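Local coordinates for protein transcriptional regulator, TetR family (Thermus thermophilus, PDB 3VPR) that probably binds operator DNA through an N-terminal helix-turn-helix and represses transcription, as a TetR-family regulator that pairs with a second copy of itself, at residues 82-87 against 173-178; 60-65 against 120-125. One frame throughout, in Å; residues are numbered along the deposited sequence.

Contact 1 (82-87 against 173-178); sequences FMEAHA and VARAYH
E84 and A174 mark the closest backbone approach, CA to CA 5.4 Å, between two nearly antiparallel helical segments, 82-87 and 173-178, whose axes come within 8.6 Å at 154°. This is helix-on-helix packing inside the all-helical C-terminal domain of a TetR-type regulator, where helix 170-183 lies against helix 75-92. Small residues make the close approach possible: the CB of A174 meets the CB of A87 at 3.6 Å and also rests on the carbonyl O of M83, short methyls that let the backbones come close. M83, a selenomethionine, fills the space one turn further along the partner helix. Its chain runs out nearly straight and then bends at its last torsion, which turns the M83 methyl CE onto the CB of Y177 at 3.7 Å while SE lies at the edge of the H178 ring, near its plane. A flexible, unbranched, apolar chain suits this place because it can bend to lay CE on Y177 and SE beside H178; it also touches V151 of helix 144-161. The ring of H178 is tied by NE2 to the backbone O of K76, whereas the tyrosine ring leads away toward W161 of helix 144-161 and R149 of the second subunit. At the more open border the contact becomes ionic. R175 grips E84 side-on, one nitrogen to each carboxylate oxygen, with the two planes turned 50° apart. The OE2 atom also pairs with R80, so two arginines share one carboxylate, which would probably favour its charged form despite the nearby E171. The two bonds differ: R175 NE reaches OE2 of E84 at 2.9 Å from above the carboxylate plane, whereas R175 NH1 meets the syn lone pair of E84 OE1 at 2.6 Å, nearly straight at 167°.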
loop_
_atom_site.group_PDB
_atom_site.type_symbol
_atom_site.label_atom_id
_atom_site.label_comp_id
_atom_site.label_asym_id
_atom_site.label_seq_id
_atom_site.Cartn_x
_atom_site.Cartn_y
_atom_site.Cartn_z
ATOM N N PHE A 82 -12.986 -6.352 -13.414
ATOM C CA PHE A 82 -12.209 -5.180 -13.076
ATOM C C PHE A 82 -10.983 -5.586 -12.238
ATOM O O PHE A 82 -9.849 -5.230 -12.562
ATOM C CB PHE A 82 -13.066 -4.195 -12.296
ATOM C CG PHE A 82 -12.345 -2.935 -11.899
ATOM C CD1 PHE A 82 -11.488 -2.914 -10.801
ATOM C CD2 PHE A 82 -12.546 -1.754 -12.613
ATOM C CE1 PHE A 82 -10.848 -1.726 -10.414
ATOM C CE2 PHE A 82 -11.916 -0.577 -12.236
ATOM C CZ PHE A 82 -11.068 -0.557 -11.137
HETATM N N MSE A 83 -11.214 -6.359 -11.179
HETATM C CA MSE A 83 -10.130 -6.771 -10.296
HETATM C C MSE A 83 -9.062 -7.612 -10.995
HETATM O O MSE A 83 -7.864 -7.394 -10.789
HETATM C CB MSE A 83 -10.703 -7.512 -9.086
HETATM C CG MSE A 83 -11.596 -6.635 -8.218
HETATM SE SE MSE A 83 -12.484 -7.586 -6.762
HETATM C CE MSE A 83 -10.918 -7.864 -5.606
ATOM N N GLU A 84 -9.491 -8.556 -11.827
ATOM C CA GLU A 84 -8.545 -9.405 -12.545
ATOM C C GLU A 84 -7.759 -8.664 -13.624
ATOM O O GLU A 84 -6.557 -8.875 -13.769
ATOM C CB GLU A 84 -9.266 -10.612 -13.146
ATOM C CG GLU A 84 -9.667 -11.625 -12.082
ATOM C CD GLU A 84 -10.226 -12.911 -12.654
ATOM O OE1 GLU A 84 -9.553 -13.533 -13.502
ATOM O OE2 GLU A 84 -11.333 -13.307 -12.246
ATOM N N ALA A 85 -8.431 -7.799 -14.378
ATOM C CA ALA A 85 -7.763 -7.027 -15.416
ATOM C C ALA A 85 -6.727 -6.124 -14.744
ATOM O O ALA A 85 -5.619 -5.973 -15.240
ATOM C CB ALA A 85 -8.791 -6.180 -16.196
ATOM N N HIS A 86 -7.092 -5.533 -13.606
ATOM C CA HIS A 86 -6.182 -4.657 -12.867
ATOM C C HIS A 86 -4.916 -5.416 -12.478
ATOM O O HIS A 86 -3.812 -4.978 -12.771
ATOM C CB HIS A 86 -6.883 -4.122 -11.611
ATOM C CG HIS A 86 -6.022 -3.248 -10.748
ATOM N ND1 HIS A 86 -6.363 -1.949 -10.433
ATOM C CD2 HIS A 86 -4.851 -3.495 -10.115
ATOM C CE1 HIS A 86 -5.436 -1.434 -9.645
ATOM N NE2 HIS A 86 -4.509 -2.351 -9.437
ATOM N N ALA A 87 -5.095 -6.562 -11.830
ATOM C CA ALA A 87 -3.992 -7.406 -11.371
ATOM C C ALA A 87 -3.150 -7.968 -12.513
ATOM O O ALA A 87 -1.932 -8.091 -12.391
ATOM C CB ALA A 87 -4.543 -8.564 -10.512
ATOM N N VAL A 173 -4.853 -14.560 -7.655
ATOM C CA VAL A 173 -4.926 -13.947 -6.335
ATOM C C VAL A 173 -6.125 -12.988 -6.358
ATOM O O VAL A 173 -6.934 -12.939 -5.425
ATOM C CB VAL A 173 -3.662 -13.111 -6.052
ATOM C CG1 VAL A 173 -3.840 -12.317 -4.765
ATOM C CG2 VAL A 173 -2.444 -14.017 -5.983
ATOM N N ALA A 174 -6.232 -12.226 -7.439
ATOM C CA ALA A 174 -7.317 -11.264 -7.584
ATOM C C ALA A 174 -8.663 -11.973 -7.591
ATOM O O ALA A 174 -9.660 -11.431 -7.107
ATOM C CB ALA A 174 -7.137 -10.473 -8.866
ATOM N N ARG A 175 -8.692 -13.191 -8.127
ATOM C CA ARG A 175 -9.940 -13.944 -8.186
ATOM C C ARG A 175 -10.354 -14.404 -6.791
ATOM O O ARG A 175 -11.542 -14.394 -6.450
ATOM C CB ARG A 175 -9.807 -15.147 -9.123
ATOM C CG ARG A 175 -11.108 -15.896 -9.318
ATOM C CD ARG A 175 -11.031 -16.829 -10.510
ATOM N NE ARG A 175 -10.696 -16.110 -11.737
ATOM C CZ ARG A 175 -10.639 -16.669 -12.943
ATOM N NH1 ARG A 175 -10.323 -15.936 -14.002
ATOM N NH2 ARG A 175 -10.904 -17.960 -13.092
ATOM N N ALA A 176 -9.370 -14.804 -5.991
ATOM C CA ALA A 176 -9.643 -15.239 -4.626
ATOM C C ALA A 176 -10.109 -14.029 -3.812
ATOM O O ALA A 176 -10.975 -14.156 -2.948
ATOM C CB ALA A 176 -8.399 -15.855 -4.004
ATOM N N TYR A 177 -9.542 -12.853 -4.099
ATOM C CA TYR A 177 -9.942 -11.632 -3.395
ATOM C C TYR A 177 -11.383 -11.283 -3.760
ATOM O O TYR A 177 -12.165 -10.821 -2.917
ATOM C CB TYR A 177 -9.041 -10.446 -3.768
ATOM C CG TYR A 177 -7.692 -10.411 -3.081
ATOM C CD1 TYR A 177 -7.497 -11.008 -1.838
ATOM C CD2 TYR A 177 -6.633 -9.714 -3.643
ATOM C CE1 TYR A 177 -6.278 -10.903 -1.174
ATOM C CE2 TYR A 177 -5.414 -9.600 -2.989
ATOM C CZ TYR A 177 -5.243 -10.192 -1.755
ATOM O OH TYR A 177 -4.049 -10.027 -1.090
ATOM N N HIS A 178 -11.742 -11.513 -5.021
ATOM C CA HIS A 178 -13.096 -11.209 -5.472
ATOM C C HIS A 178 -14.113 -12.080 -4.755
ATOM O O HIS A 178 -15.166 -11.597 -4.313
ATOM C CB HIS A 178 -13.227 -11.391 -6.987
ATOM C CG HIS A 178 -14.636 -11.290 -7.474
ATOM N ND1 HIS A 178 -15.446 -12.392 -7.640
ATOM C CD2 HIS A 178 -15.403 -10.213 -7.768
ATOM C CE1 HIS A 178 -16.649 -12.000 -8.015
ATOM N NE2 HIS A 178 -16.652 -10.681 -8.098
#

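Contact 2 (60-65 against 120-125)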
loop_
_atom_site.group_PDB
_atom_site.type_symbol
_atom_site.label_atom_id
_atom_site.label_comp_id
_atom_site.label_asym_id
_atom_site.label_seq_id
_atom_site.Cartn_x
_atom_site.Cartn_y
_atom_site.Cartn_z
ATOM N N LYS A 60 -2.693 4.786 -17.759
ATOM C CA LYS A 60 -3.616 4.763 -18.896
ATOM C C LYS A 60 -3.992 3.323 -19.199
ATOM O O LYS A 60 -5.151 3.020 -19.468
ATOM C CB LYS A 60 -2.988 5.403 -20.138
ATOM C CG LYS A 60 -3.031 6.929 -20.130
ATOM C CD LYS A 60 -2.456 7.521 -21.421
ATOM C CE LYS A 60 -2.647 9.033 -21.482
ATOM N NZ LYS A 60 -1.991 9.632 -22.679
ATOM N N GLY A 61 -3.006 2.436 -19.147
ATOM C CA GLY A 61 -3.281 1.036 -19.400
ATOM C C GLY A 61 -4.201 0.496 -18.321
ATOM O O GLY A 61 -5.095 -0.302 -18.587
ATOM N N LEU A 62 -3.998 0.949 -17.089
ATOM C CA LEU A 62 -4.828 0.486 -15.984
ATOM C C LEU A 62 -6.257 0.993 -16.155
ATOM O O LEU A 62 -7.211 0.233 -16.057
ATOM C CB LEU A 62 -4.238 0.965 -14.651
ATOM C CG LEU A 62 -4.824 0.382 -13.370
ATOM C CD1 LEU A 62 -4.792 -1.138 -13.454
ATOM C CD2 LEU A 62 -4.037 0.867 -12.164
ATOM N N VAL A 63 -6.405 2.284 -16.422
ATOM C CA VAL A 63 -7.724 2.877 -16.608
ATOM C C VAL A 63 -8.499 2.157 -17.712
ATOM O O VAL A 63 -9.699 1.878 -17.575
ATOM C CB VAL A 63 -7.619 4.364 -16.974
ATOM C CG1 VAL A 63 -8.957 4.883 -17.473
ATOM C CG2 VAL A 63 -7.178 5.160 -15.764
ATOM N N ALA A 64 -7.824 1.863 -18.811
ATOM C CA ALA A 64 -8.495 1.178 -19.908
ATOM C C ALA A 64 -8.990 -0.173 -19.409
ATOM O O ALA A 64 -10.110 -0.588 -19.716
ATOM C CB ALA A 64 -7.534 0.993 -21.084
ATOM N N ALA A 65 -8.147 -0.843 -18.626
ATOM C CA ALA A 65 -8.470 -2.157 -18.078
ATOM C C ALA A 65 -9.788 -2.160 -17.312
ATOM O O ALA A 65 -10.587 -3.082 -17.451
ATOM C CB ALA A 65 -7.343 -2.628 -17.179
ATOM N N ASP A 120 -7.676 8.742 -9.962
ATOM C CA ASP A 120 -9.024 9.049 -9.496
ATOM C C ASP A 120 -10.074 8.480 -10.453
ATOM O O ASP A 120 -11.091 7.940 -10.013
ATOM C CB ASP A 120 -9.226 10.566 -9.341
ATOM C CG ASP A 120 -8.587 11.119 -8.065
ATOM O OD1 ASP A 120 -8.138 10.311 -7.222
ATOM O OD2 ASP A 120 -8.536 12.359 -7.898
ATOM N N ARG A 121 -9.816 8.582 -11.757
ATOM C CA ARG A 121 -10.744 8.082 -12.775
ATOM C C ARG A 121 -10.966 6.584 -12.617
ATOM O O ARG A 121 -12.089 6.082 -12.757
ATOM C CB ARG A 121 -10.192 8.385 -14.170
ATOM C CG ARG A 121 -11.112 8.059 -15.340
ATOM C CD ARG A 121 -10.501 8.626 -16.635
ATOM N NE ARG A 121 -11.313 8.380 -17.826
ATOM C CZ ARG A 121 -12.509 8.920 -18.049
ATOM N NH1 ARG A 121 -13.050 9.747 -17.163
ATOM N NH2 ARG A 121 -13.168 8.627 -19.162
ATOM N N HIS A 122 -9.883 5.873 -12.327
ATOM C CA HIS A 122 -9.934 4.433 -12.135
ATOM C C HIS A 122 -10.793 4.096 -10.904
ATOM O O HIS A 122 -11.611 3.177 -10.937
ATOM C CB HIS A 122 -8.512 3.895 -11.945
ATOM C CG HIS A 122 -8.411 2.403 -12.010
ATOM N ND1 HIS A 122 -8.828 1.676 -13.106
ATOM C CD2 HIS A 122 -7.890 1.506 -11.139
ATOM C CE1 HIS A 122 -8.564 0.396 -12.908
ATOM N NE2 HIS A 122 -7.992 0.266 -11.723
ATOM N N GLU A 123 -10.594 4.847 -9.824
ATOM C CA GLU A 123 -11.338 4.637 -8.587
ATOM C C GLU A 123 -12.816 4.950 -8.815
ATOM O O GLU A 123 -13.701 4.284 -8.269
ATOM C CB GLU A 123 -10.756 5.520 -7.472
ATOM C CG GLU A 123 -11.557 5.513 -6.178
ATOM C CD GLU A 123 -10.707 5.844 -4.962
ATOM O OE1 GLU A 123 -9.779 6.672 -5.080
ATOM O OE2 GLU A 123 -10.970 5.283 -3.880
ATOM N N GLU A 124 -13.081 5.956 -9.642
ATOM C CA GLU A 124 -14.456 6.343 -9.956
ATOM C C GLU A 124 -15.166 5.278 -10.802
ATOM O O GLU A 124 -16.368 5.068 -10.654
ATOM C CB GLU A 124 -14.475 7.699 -10.670
ATOM C CG GLU A 124 -15.874 8.219 -10.979
ATOM C CD GLU A 124 -16.792 8.209 -9.762
ATOM O OE1 GLU A 124 -16.414 8.797 -8.720
ATOM O OE2 GLU A 124 -17.893 7.611 -9.852
ATOM N N ASN A 125 -14.432 4.595 -11.678
ATOM C CA ASN A 125 -15.052 3.546 -12.491
ATOM C C ASN A 125 -15.419 2.361 -11.595
ATOM O O ASN A 125 -16.436 1.684 -11.814
ATOM C CB ASN A 125 -14.112 3.065 -13.600
ATOM C CG ASN A 125 -13.971 4.072 -14.729
ATOM O OD1 ASN A 125 -14.926 4.768 -15.068
ATOM N ND2 ASN A 125 -12.779 4.144 -15.330
HETATM O O HOH W 1 -10.968 2.117 -15.086
#
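L62 lies over one face of the H122 imidazole, its CG 3.8 Å from the ring centroid in a CH-pi contact, and the two side chains cross at about a right angle. Leucine suits the place because its branched end sets CG and both methyls near the NE2 side of the ring. With CG anti to the backbone N (chi1 -169°), H122 reaches from its own helix to the partner, and its CE1 comes within 3.4 Å of the carbonyl O of L62. H122 ND1 meets a water 2.9 Å away. That water donates to the O of V63 and accepts from ND2 of N125, and thus links the two helices. H122 NE2 is hydrogen-bonded to H86 ND1, and F82 stacks on the ring. Nearer solvent, V63 sets CG1 against the aliphatic CD of R121, crossing that extended chain. An alanine in place of H122 would probably leave the water with one partner fewer, H86 without its mate and a gap beside L62. Segments 60-65 and 120-125, of helices 47-70 and 109-135, run almost parallel, 13° apart with axes 9.2 Å apart at closest, a pairing within the helical bundle of a TetR-type repressor.

From the N terminus, the chain passes the predicted helix-turn-helix and enters helix 47-70, which supplies 60-65, then turns into helix 75-92, which supplies 82-87. Helix 109-135 returns to the first of these, and contact 2 closes a loop of 54 residues; helix 170-183 returns to the second, and contact 1 closes one of 85. The segments alternate along the chain, so the loops cross instead of nesting. Their centres lie 14 Å apart, yet A85 CB packs on A65 O at 3.8 Å. Helix 75-92 packs on helix 47-70 as well as on helix 170-183, and so joins the two pairings, tying the helix that leaves the DNA-binding region to the C-terminal helix beside the second subunit.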